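Local coordinates for VipE (Legionella pneumophila subsp. pneumophila str. Philadelphia 1, PDB 4QN8), which is an effector of unknown molecular activity that probably acts inside the host cell, the chain here being roughly the amino-terminal half of the protein, at residues I31-N36 with S101-A106; H79-R84 with K105-F110; F110-Y115 with E121-T126. All coordinates share one frame; numbering follows the deposited sequence.

In the fold
The chain folds entirely into helices and loops, and helix 103-114 takes part in all three contacts. Contact 1 joins the end of helix 26-32 to the start of helix 103-114, closing a long span that contains helices 58-69 and 75-88. Contact 2 starts within that span, on helix 75-88, and ends one turn further along helix 103-114, so the two closures end on the same stretch of helix and share Lys105 and Ala106. Contact 3 follows in series: a short loop through helix 116-119 brings residues 121-126 back to the helix's C-terminal end. Contacts 2 and 3 have centres about 7 Å apart and meet through His79, Thr82, Glu111 and His122.

Contact 1 of 3, residues I31-N36 with S101-A106; sequences ILLDPN and SSLEKA. With BME (beta-mercaptoethanol), chain D.
Glu104 and Leu33 are bridged by a water, which donates one hydrogen bond to Glu104 OE1 at 2.8 Å and another to Leu33 O at 2.7 Å. The bridge links the residue just after helix 26-32 to the first turn of helix 103-114 in an all-helical fold. Glutamate suits the first turn of a helix, where its negative charge probably interacts favourably with the positive end of the helix dipole. Its CG lies between the backbone N and the carbonyl carbon (chi1 67°), and a bend at chi2 brings Glu104 OE1 within 3.6 Å of Leu33 CD2. Ser102 is the N-cap: its OG accepts from Lys105 N at 3.1 Å, satisfying an amide that has no helical carbonyl to bond. Ser101 OG and O1 of a beta-mercaptoethanol, probably from the crystallisation liquor, are hydrogen-bonded at 2.6 Å.

Beside the water bridge the contact is apolar. Buried Leu103 suits this meeting of helix ends because one branch packs on Leu32 while its CB meets Leu33, with Val66 of helix 58-69 alongside. Leu33 crosses Leu103 at about a right angle, its CD2 4.1 Å from Leu103 CB, and Leu103 CD2 reaches Leu32 CG at 3.7 Å.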
loop_
_atom_site.group_PDB
_atom_site.type_symbol
_atom_site.label_atom_id
_atom_site.label_comp_id
_atom_site.label_asym_id
_atom_site.label_seq_id
_atom_site.Cartn_x
_atom_site.Cartn_y
_atom_site.Cartn_z
ATOM N N ILE A 31 1.696 -6.828 -12.003
ATOM C CA ILE A 31 1.422 -5.652 -12.831
ATOM C C ILE A 31 0.810 -4.522 -11.988
ATOM O O ILE A 31 1.170 -3.349 -12.131
ATOM C CB ILE A 31 0.533 -6.011 -14.051
ATOM C CG1 ILE A 31 1.329 -6.880 -15.035
ATOM C CG2 ILE A 31 0.038 -4.762 -14.750
ATOM C CD1 ILE A 31 0.500 -7.480 -16.167
ATOM N N LEU A 32 -0.110 -4.877 -11.101
ATOM C CA LEU A 32 -0.714 -3.905 -10.201
ATOM C C LEU A 32 0.354 -3.239 -9.327
ATOM O O LEU A 32 0.269 -2.046 -9.025
ATOM C CB LEU A 32 -1.769 -4.597 -9.327
ATOM C CG LEU A 32 -2.518 -3.721 -8.325
ATOM C CD1 LEU A 32 -3.307 -2.622 -9.064
ATOM C CD2 LEU A 32 -3.466 -4.568 -7.450
ATOM N N LEU A 33 1.375 -4.010 -8.963
ATOM C CA LEU A 33 2.453 -3.526 -8.105
ATOM C C LEU A 33 3.536 -2.733 -8.862
ATOM O O LEU A 33 4.497 -2.273 -8.260
ATOM C CB LEU A 33 3.070 -4.717 -7.354
ATOM C CG LEU A 33 2.159 -5.343 -6.299
ATOM C CD1 LEU A 33 2.632 -6.750 -5.873
ATOM C CD2 LEU A 33 2.042 -4.429 -5.090
ATOM N N ASP A 34 3.393 -2.587 -10.183
ATOM C CA ASP A 34 4.309 -1.757 -10.965
ATOM C C ASP A 34 4.359 -0.367 -10.324
ATOM O O ASP A 34 3.324 0.226 -10.031
ATOM C CB ASP A 34 3.852 -1.675 -12.439
ATOM C CG ASP A 34 4.802 -0.853 -13.325
ATOM O OD1 ASP A 34 5.149 0.293 -12.971
ATOM O OD2 ASP A 34 5.178 -1.344 -14.414
ATOM N N PRO A 35 5.571 0.134 -10.063
ATOM C CA PRO A 35 5.711 1.414 -9.356
ATOM C C PRO A 35 4.967 2.577 -10.032
ATOM O O PRO A 35 4.642 3.554 -9.371
ATOM C CB PRO A 35 7.221 1.663 -9.388
ATOM C CG PRO A 35 7.824 0.294 -9.447
ATOM C CD PRO A 35 6.863 -0.552 -10.246
ATOM N N ASN A 36 4.685 2.454 -11.325
ATOM C CA ASN A 36 4.025 3.534 -12.053
ATOM C C ASN A 36 2.518 3.405 -12.191
ATOM O O ASN A 36 1.887 4.215 -12.864
ATOM C CB ASN A 36 4.640 3.697 -13.434
ATOM C CG ASN A 36 6.048 4.199 -13.367
ATOM O OD1 ASN A 36 6.999 3.421 -13.425
ATOM N ND2 ASN A 36 6.197 5.510 -13.218
ATOM N N SER A 101 6.720 5.426 -2.268
ATOM C CA SER A 101 5.270 5.337 -2.110
ATOM C C SER A 101 4.810 4.149 -2.919
ATOM O O SER A 101 4.980 4.129 -4.137
ATOM C CB SER A 101 4.583 6.606 -2.620
ATOM O OG SER A 101 5.118 7.769 -1.994
ATOM N N SER A 102 4.230 3.154 -2.256
ATOM C CA SER A 102 3.899 1.901 -2.919
ATOM C C SER A 102 2.626 1.266 -2.394
ATOM O O SER A 102 2.221 1.501 -1.254
ATOM C CB SER A 102 5.031 0.898 -2.743
ATOM O OG SER A 102 5.047 0.435 -1.408
ATOM N N LEU A 103 2.021 0.423 -3.224
ATOM C CA LEU A 103 0.777 -0.239 -2.836
ATOM C C LEU A 103 0.994 -1.218 -1.688
ATOM O O LEU A 103 0.135 -1.354 -0.801
ATOM C CB LEU A 103 0.167 -0.963 -4.034
ATOM C CG LEU A 103 -1.220 -1.553 -3.785
ATOM C CD1 LEU A 103 -2.274 -0.458 -3.457
ATOM C CD2 LEU A 103 -1.669 -2.346 -5.004
ATOM N N GLU A 104 2.134 -1.902 -1.702
ATOM C CA GLU A 104 2.430 -2.852 -0.638
ATOM C C GLU A 104 2.599 -2.146 0.706
ATOM O O GLU A 104 2.161 -2.669 1.726
ATOM C CB GLU A 104 3.625 -3.753 -0.975
ATOM C CG GLU A 104 4.980 -3.046 -1.050
ATOM C CD GLU A 104 5.344 -2.605 -2.465
ATOM O OE1 GLU A 104 4.421 -2.442 -3.311
ATOM O OE2 GLU A 104 6.552 -2.415 -2.726
ATOM N N LYS A 105 3.214 -0.961 0.707
ATOM C CA LYS A 105 3.330 -0.180 1.939
ATOM C C LYS A 105 1.945 0.253 2.429
ATOM O O LYS A 105 1.637 0.182 3.632
ATOM C CB LYS A 105 4.239 1.046 1.765
ATOM C CG LYS A 105 4.197 1.966 2.987
ATOM C CD LYS A 105 5.449 2.822 3.128
ATOM C CE LYS A 105 5.484 3.937 2.100
ATOM N NZ LYS A 105 6.776 4.709 2.219
ATOM N N ALA A 106 1.093 0.676 1.506
ATOM C CA ALA A 106 -0.234 1.132 1.914
ATOM C C ALA A 106 -1.136 0.011 2.424
ATOM O O ALA A 106 -1.868 0.198 3.393
ATOM C CB ALA A 106 -0.921 1.906 0.810
HETATM C C1 BME D . 7.781 8.044 -3.799
HETATM C C2 BME D . 7.437 7.275 -5.062
HETATM O O1 BME D . 6.774 8.993 -3.531
HETATM S S2 BME D . 8.715 6.082 -5.496
HETATM O O HOH W 1 5.271 -1.515 -5.776
#

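Contact 2 of 3, residues H79-R84 with K105-F110; sequences HQLTSR and KAFLAF
Phe107 leaves helix 103-114 pointing at helix 75-88, and its first side-chain atom, CB, already meets Thr82, whose OG1 is 3.7 Å away. CG is a little farther from the same oxygen. One step along the ring, Phe107 CD2 makes the nearest approach, 3.6 Å to Thr82 OG1, with the oxygen close to the ring plane and therefore at the edge, not over a face. Next comes CE2, which leaves the threonine behind and touches Leu81, 4.1 Å from Leu81 CD1 and slightly more from Leu81 CB; the leucine approaches the ring obliquely. The ring is also lined by Val66 of helix 58-69 and by Leu78 and Met85 of helix 75-88.

The two segments form a roughly antiparallel helix pair, their axes 9.3 Å apart at closest approach with 146° between their directions. Thr82 and Phe107 bring the backbones nearest, and a small beta-branched residue suits that place because its two short branches can serve different neighbours. Thr82 OG1 sits beside its own backbone N and bonds to Leu78 O one turn earlier, so a buried hydroxyl can face an aromatic edge with its polar need met. Thr82 CG2 points to the next residue of the partner helix, 3.9 Å from Leu108 CA and 4.1 Å from Leu108 CB. The leucine contributes its base to this pair, while its side chain also packs against His122.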
loop_
_atom_site.group_PDB
_atom_site.type_symbol
_atom_site.label_atom_id
_atom_site.label_comp_id
_atom_site.label_asym_id
_atom_site.label_seq_id
_atom_site.Cartn_x
_atom_site.Cartn_y
_atom_site.Cartn_z
ATOM N N HIS A 79 -5.073 -9.980 4.743
ATOM C CA HIS A 79 -3.759 -10.427 5.222
ATOM C C HIS A 79 -3.016 -11.170 4.116
ATOM O O HIS A 79 -1.821 -10.973 3.898
ATOM C CB HIS A 79 -3.885 -11.322 6.446
ATOM C CG HIS A 79 -2.567 -11.702 7.029
ATOM N ND1 HIS A 79 -1.837 -10.838 7.818
ATOM C CD2 HIS A 79 -1.823 -12.826 6.905
ATOM C CE1 HIS A 79 -0.704 -11.427 8.174
ATOM N NE2 HIS A 79 -0.670 -12.629 7.628
ATOM N N GLN A 80 -3.754 -12.023 3.416
ATOM C CA GLN A 80 -3.213 -12.865 2.348
ATOM C C GLN A 80 -2.735 -11.972 1.203
ATOM O O GLN A 80 -1.631 -12.153 0.677
ATOM C CB GLN A 80 -4.333 -13.805 1.885
ATOM C CG GLN A 80 -3.976 -14.951 0.973
ATOM C CD GLN A 80 -5.206 -15.823 0.694
ATOM O OE1 GLN A 80 -6.223 -15.330 0.193
ATOM N NE2 GLN A 80 -5.128 -17.114 1.046
ATOM N N LEU A 81 -3.546 -10.987 0.827
ATOM C CA LEU A 81 -3.145 -10.067 -0.240
ATOM C C LEU A 81 -1.875 -9.316 0.148
ATOM O O LEU A 81 -0.941 -9.213 -0.644
ATOM C CB LEU A 81 -4.251 -9.063 -0.580
ATOM C CG LEU A 81 -5.432 -9.551 -1.417
ATOM C CD1 LEU A 81 -6.500 -8.464 -1.478
ATOM C CD2 LEU A 81 -4.985 -9.947 -2.817
ATOM N N THR A 82 -1.823 -8.815 1.373
ATOM C CA THR A 82 -0.645 -8.063 1.803
ATOM C C THR A 82 0.622 -8.928 1.781
ATOM O O THR A 82 1.704 -8.473 1.366
ATOM C CB THR A 82 -0.886 -7.488 3.198
ATOM O OG1 THR A 82 -2.004 -6.596 3.128
ATOM C CG2 THR A 82 0.340 -6.713 3.702
ATOM N N SER A 83 0.496 -10.175 2.203
ATOM C CA SER A 83 1.650 -11.078 2.200
ATOM C C SER A 83 2.141 -11.358 0.785
ATOM O O SER A 83 3.356 -11.394 0.535
ATOM C CB SER A 83 1.309 -12.407 2.880
ATOM O OG SER A 83 1.105 -12.224 4.266
ATOM N N ARG A 84 1.202 -11.561 -0.132
ATOM C CA ARG A 84 1.559 -11.774 -1.523
ATOM C C ARG A 84 2.241 -10.551 -2.097
ATOM O O ARG A 84 3.223 -10.667 -2.828
ATOM C CB ARG A 84 0.324 -12.112 -2.354
ATOM C CG ARG A 84 -0.249 -13.460 -2.059
ATOM C CD ARG A 84 -1.477 -13.665 -2.904
ATOM N NE ARG A 84 -1.146 -13.893 -4.313
ATOM C CZ ARG A 84 -2.019 -13.723 -5.302
ATOM N NH1 ARG A 84 -3.250 -13.302 -5.031
ATOM N NH2 ARG A 84 -1.665 -13.958 -6.560
ATOM N N LYS A 105 3.214 -0.961 0.707
ATOM C CA LYS A 105 3.330 -0.180 1.939
ATOM C C LYS A 105 1.945 0.253 2.429
ATOM O O LYS A 105 1.637 0.182 3.632
ATOM C CB LYS A 105 4.239 1.046 1.765
ATOM C CG LYS A 105 4.197 1.966 2.987
ATOM C CD LYS A 105 5.449 2.822 3.128
ATOM C CE LYS A 105 5.484 3.937 2.100
ATOM N NZ LYS A 105 6.776 4.709 2.219
ATOM N N ALA A 106 1.093 0.676 1.506
ATOM C CA ALA A 106 -0.234 1.132 1.914
ATOM C C ALA A 106 -1.136 0.011 2.424
ATOM O O ALA A 106 -1.868 0.198 3.393
ATOM C CB ALA A 106 -0.921 1.906 0.810
ATOM N N PHE A 107 -1.097 -1.148 1.773
ATOM C CA PHE A 107 -1.872 -2.292 2.241
ATOM C C PHE A 107 -1.407 -2.721 3.632
ATOM O O PHE A 107 -2.237 -3.015 4.507
ATOM C CB PHE A 107 -1.749 -3.457 1.259
ATOM C CG PHE A 107 -2.960 -3.647 0.398
ATOM C CD1 PHE A 107 -3.301 -2.712 -0.567
ATOM C CD2 PHE A 107 -3.753 -4.764 0.554
ATOM C CE1 PHE A 107 -4.421 -2.883 -1.355
ATOM C CE2 PHE A 107 -4.879 -4.947 -0.236
ATOM C CZ PHE A 107 -5.213 -3.993 -1.188
ATOM N N LEU A 108 -0.096 -2.757 3.842
ATOM C CA LEU A 108 0.439 -3.123 5.159
ATOM C C LEU A 108 -0.012 -2.123 6.222
ATOM O O LEU A 108 -0.437 -2.511 7.314
ATOM C CB LEU A 108 1.975 -3.219 5.126
ATOM C CG LEU A 108 2.732 -3.505 6.432
ATOM C CD1 LEU A 108 2.274 -4.807 7.065
ATOM C CD2 LEU A 108 4.231 -3.591 6.142
ATOM N N ALA A 109 0.083 -0.834 5.899
ATOM C CA ALA A 109 -0.366 0.223 6.811
ATOM C C ALA A 109 -1.856 0.122 7.135
ATOM O O ALA A 109 -2.274 0.402 8.257
ATOM C CB ALA A 109 -0.047 1.594 6.241
ATOM N N PHE A 110 -2.657 -0.259 6.152
ATOM C CA PHE A 110 -4.094 -0.358 6.362
ATOM C C PHE A 110 -4.380 -1.527 7.287
ATOM O O PHE A 110 -5.221 -1.440 8.195
ATOM C CB PHE A 110 -4.788 -0.557 5.022
ATOM C CG PHE A 110 -6.279 -0.602 5.109
ATOM C CD1 PHE A 110 -7.023 0.571 5.082
ATOM C CD2 PHE A 110 -6.940 -1.814 5.212
ATOM C CE1 PHE A 110 -8.408 0.533 5.149
ATOM C CE2 PHE A 110 -8.330 -1.863 5.272
ATOM C CZ PHE A 110 -9.064 -0.686 5.242
#

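Contact 3 of 3, residues F110-Y115 with E121-T126; sequences FEMAHY and EHFNST
Glu111 has its CG swung anti to the backbone N (chi1 -164°) and runs on extended, while His122 has its CG beside its own backbone N; together these torsions bring the carboxylate to the NE2 edge of the imidazole, although Glu111 CA and His122 CA are 10.1 Å apart. His122 NE2 donates to Glu111 OE1 at 2.7 Å, with an N-H...O angle of 153°. This is a His-carboxylate hydrogen bond. The oxygen lies practically in the imidazole plane, at the ring edge. Relative to the carboxylate, the donor lies on the syn side, 31° out of its plane, and the two flat groups stand nearly perpendicular. A long, flexible acid suits this buried place because it can serve two histidines: Glu111 OE2 bonds to His79 ND1, and the His79 ring stacks on that of His122. The neighbouring side chains thus help to fix the rotation of both flat groups.

One residue further on in each segment the contact becomes apolar. Met112, present as selenomethionine, bends at chi3 and meets Phe123 at its ring edge, with Met112 CE 3.6 Å and Met112 SE 3.7 Å from Phe123 CZ, a Met-aromatic contact. It belongs to one of two deposited conformers, so it is less certain than the polar pair.

The backbone of His122 is held as well: His122 O accepts from Ser125 OG at 2.7 Å and from Ser125 N at 3.2 Å. Ser125 is the N-cap of helix 126-131, and the 3-10 turn 121-124 is thereby joined to it. Helix 75-88 flanks the polar pair through Thr82, whereas helix 135-154 lies against the apolar one, with Leu146 touching both Met112 and Phe123 and Lys142 making a cation-pi contact with the Phe123 ring.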
loop_
_atom_site.group_PDB
_atom_site.type_symbol
_atom_site.label_atom_id
_atom_site.label_comp_id
_atom_site.label_asym_id
_atom_site.label_seq_id
_atom_site.Cartn_x
_atom_site.Cartn_y
_atom_site.Cartn_z
ATOM N N PHE A 110 -2.657 -0.259 6.152
ATOM C CA PHE A 110 -4.094 -0.358 6.362
ATOM C C PHE A 110 -4.380 -1.527 7.287
ATOM O O PHE A 110 -5.221 -1.440 8.195
ATOM C CB PHE A 110 -4.788 -0.557 5.022
ATOM C CG PHE A 110 -6.279 -0.602 5.109
ATOM C CD1 PHE A 110 -7.023 0.571 5.082
ATOM C CD2 PHE A 110 -6.940 -1.814 5.212
ATOM C CE1 PHE A 110 -8.408 0.533 5.149
ATOM C CE2 PHE A 110 -8.330 -1.863 5.272
ATOM C CZ PHE A 110 -9.064 -0.686 5.242
ATOM N N GLU A 111 -3.684 -2.632 7.058
ATOM C CA GLU A 111 -3.852 -3.776 7.937
ATOM C C GLU A 111 -3.366 -3.447 9.340
ATOM O O GLU A 111 -3.969 -3.897 10.323
ATOM C CB GLU A 111 -3.171 -5.048 7.399
ATOM C CG GLU A 111 -3.682 -6.306 8.123
ATOM C CD GLU A 111 -2.941 -7.570 7.727
ATOM O OE1 GLU A 111 -2.211 -7.545 6.708
ATOM O OE2 GLU A 111 -3.108 -8.605 8.423
HETATM N N MSE A 112 -2.289 -2.671 9.468
HETATM C CA MSE A 112 -1.824 -2.319 10.804
HETATM C C MSE A 112 -2.774 -1.351 11.495
HETATM O O MSE A 112 -2.870 -1.334 12.736
HETATM C CB MSE A 112 -0.413 -1.744 10.758
HETATM C CG MSE A 112 0.599 -2.756 10.268
HETATM SE SE MSE A 112 2.311 -1.925 9.966
HETATM C CE MSE A 112 2.892 -1.732 11.811
ATOM N N ALA A 113 -3.492 -0.562 10.707
ATOM C CA ALA A 113 -4.401 0.420 11.290
ATOM C C ALA A 113 -5.600 -0.261 11.923
ATOM O O ALA A 113 -6.118 0.186 12.953
ATOM C CB ALA A 113 -4.857 1.403 10.238
ATOM N N HIS A 114 -6.045 -1.349 11.310
ATOM C CA HIS A 114 -7.334 -1.920 11.696
ATOM C C HIS A 114 -7.204 -3.292 12.316
ATOM O O HIS A 114 -8.019 -3.682 13.148
ATOM C CB HIS A 114 -8.278 -1.949 10.486
ATOM C CG HIS A 114 -8.564 -0.590 9.931
ATOM N ND1 HIS A 114 -9.220 0.379 10.648
ATOM C CD2 HIS A 114 -8.253 -0.024 8.735
ATOM C CE1 HIS A 114 -9.307 1.487 9.926
ATOM N NE2 HIS A 114 -8.727 1.260 8.760
ATOM N N TYR A 115 -6.173 -4.027 11.912
ATOM C CA TYR A 115 -5.958 -5.363 12.448
ATOM C C TYR A 115 -4.499 -5.532 12.862
ATOM O O TYR A 115 -3.795 -6.372 12.309
ATOM C CB TYR A 115 -6.325 -6.410 11.400
ATOM C CG TYR A 115 -7.707 -6.231 10.815
ATOM C CD1 TYR A 115 -8.839 -6.591 11.537
ATOM C CD2 TYR A 115 -7.878 -5.675 9.558
ATOM C CE1 TYR A 115 -10.091 -6.412 11.015
ATOM C CE2 TYR A 115 -9.149 -5.506 9.017
ATOM C CZ TYR A 115 -10.239 -5.870 9.751
ATOM O OH TYR A 115 -11.515 -5.704 9.240
ATOM N N GLU A 121 2.537 -10.178 11.900
ATOM C CA GLU A 121 3.192 -11.353 11.329
ATOM C C GLU A 121 4.003 -11.045 10.056
ATOM O O GLU A 121 4.895 -11.809 9.686
ATOM C CB GLU A 121 2.163 -12.453 11.057
ATOM C CG GLU A 121 1.375 -12.890 12.294
ATOM C CD GLU A 121 0.285 -13.902 11.967
ATOM O OE1 GLU A 121 0.260 -14.404 10.818
ATOM O OE2 GLU A 121 -0.548 -14.196 12.859
ATOM N N HIS A 122 3.695 -9.937 9.398
ATOM C CA HIS A 122 4.378 -9.581 8.148
ATOM C C HIS A 122 5.841 -9.231 8.387
ATOM O O HIS A 122 6.670 -9.339 7.474
ATOM C CB HIS A 122 3.702 -8.404 7.450
ATOM C CG HIS A 122 2.342 -8.708 6.915
ATOM N ND1 HIS A 122 2.097 -9.759 6.057
ATOM C CD2 HIS A 122 1.156 -8.081 7.097
ATOM C CE1 HIS A 122 0.808 -9.769 5.744
ATOM N NE2 HIS A 122 0.225 -8.759 6.355
ATOM N N PHE A 123 6.165 -8.813 9.609
ATOM C CA PHE A 123 7.542 -8.426 9.929
ATOM C C PHE A 123 8.445 -9.626 10.123
ATOM O O PHE A 123 9.656 -9.473 10.255
ATOM C CB PHE A 123 7.572 -7.499 11.147
ATOM C CG PHE A 123 6.817 -6.222 10.921
ATOM C CD1 PHE A 123 7.421 -5.145 10.291
ATOM C CD2 PHE A 123 5.486 -6.118 11.278
ATOM C CE1 PHE A 123 6.717 -3.973 10.058
ATOM C CE2 PHE A 123 4.778 -4.948 11.045
ATOM C CZ PHE A 123 5.390 -3.879 10.432
ATOM N N ASN A 124 7.846 -10.813 10.135
ATOM C CA ASN A 124 8.580 -12.072 10.181
ATOM C C ASN A 124 8.855 -12.669 8.801
ATOM O O ASN A 124 9.551 -13.683 8.681
ATOM C CB ASN A 124 7.815 -13.095 11.028
ATOM C CG ASN A 124 7.825 -12.754 12.498
ATOM O OD1 ASN A 124 8.767 -12.132 12.996
ATOM N ND2 ASN A 124 6.776 -13.164 13.209
ATOM N N SER A 125 8.312 -12.039 7.765
ATOM C CA SER A 125 8.359 -12.588 6.417
ATOM C C SER A 125 9.787 -12.525 5.879
ATOM O O SER A 125 10.577 -11.666 6.302
ATOM C CB SER A 125 7.416 -11.804 5.498
ATOM O OG SER A 125 7.869 -10.461 5.367
ATOM N N THR A 126 10.114 -13.427 4.955
ATOM C CA THR A 126 11.461 -13.483 4.380
ATOM C C THR A 126 11.859 -12.133 3.784
ATOM O O THR A 126 12.983 -11.666 3.973
ATOM C CB THR A 126 11.563 -14.576 3.293
ATOM O OG1 THR A 126 11.274 -15.861 3.873
ATOM C CG2 THR A 126 12.963 -14.611 2.689
#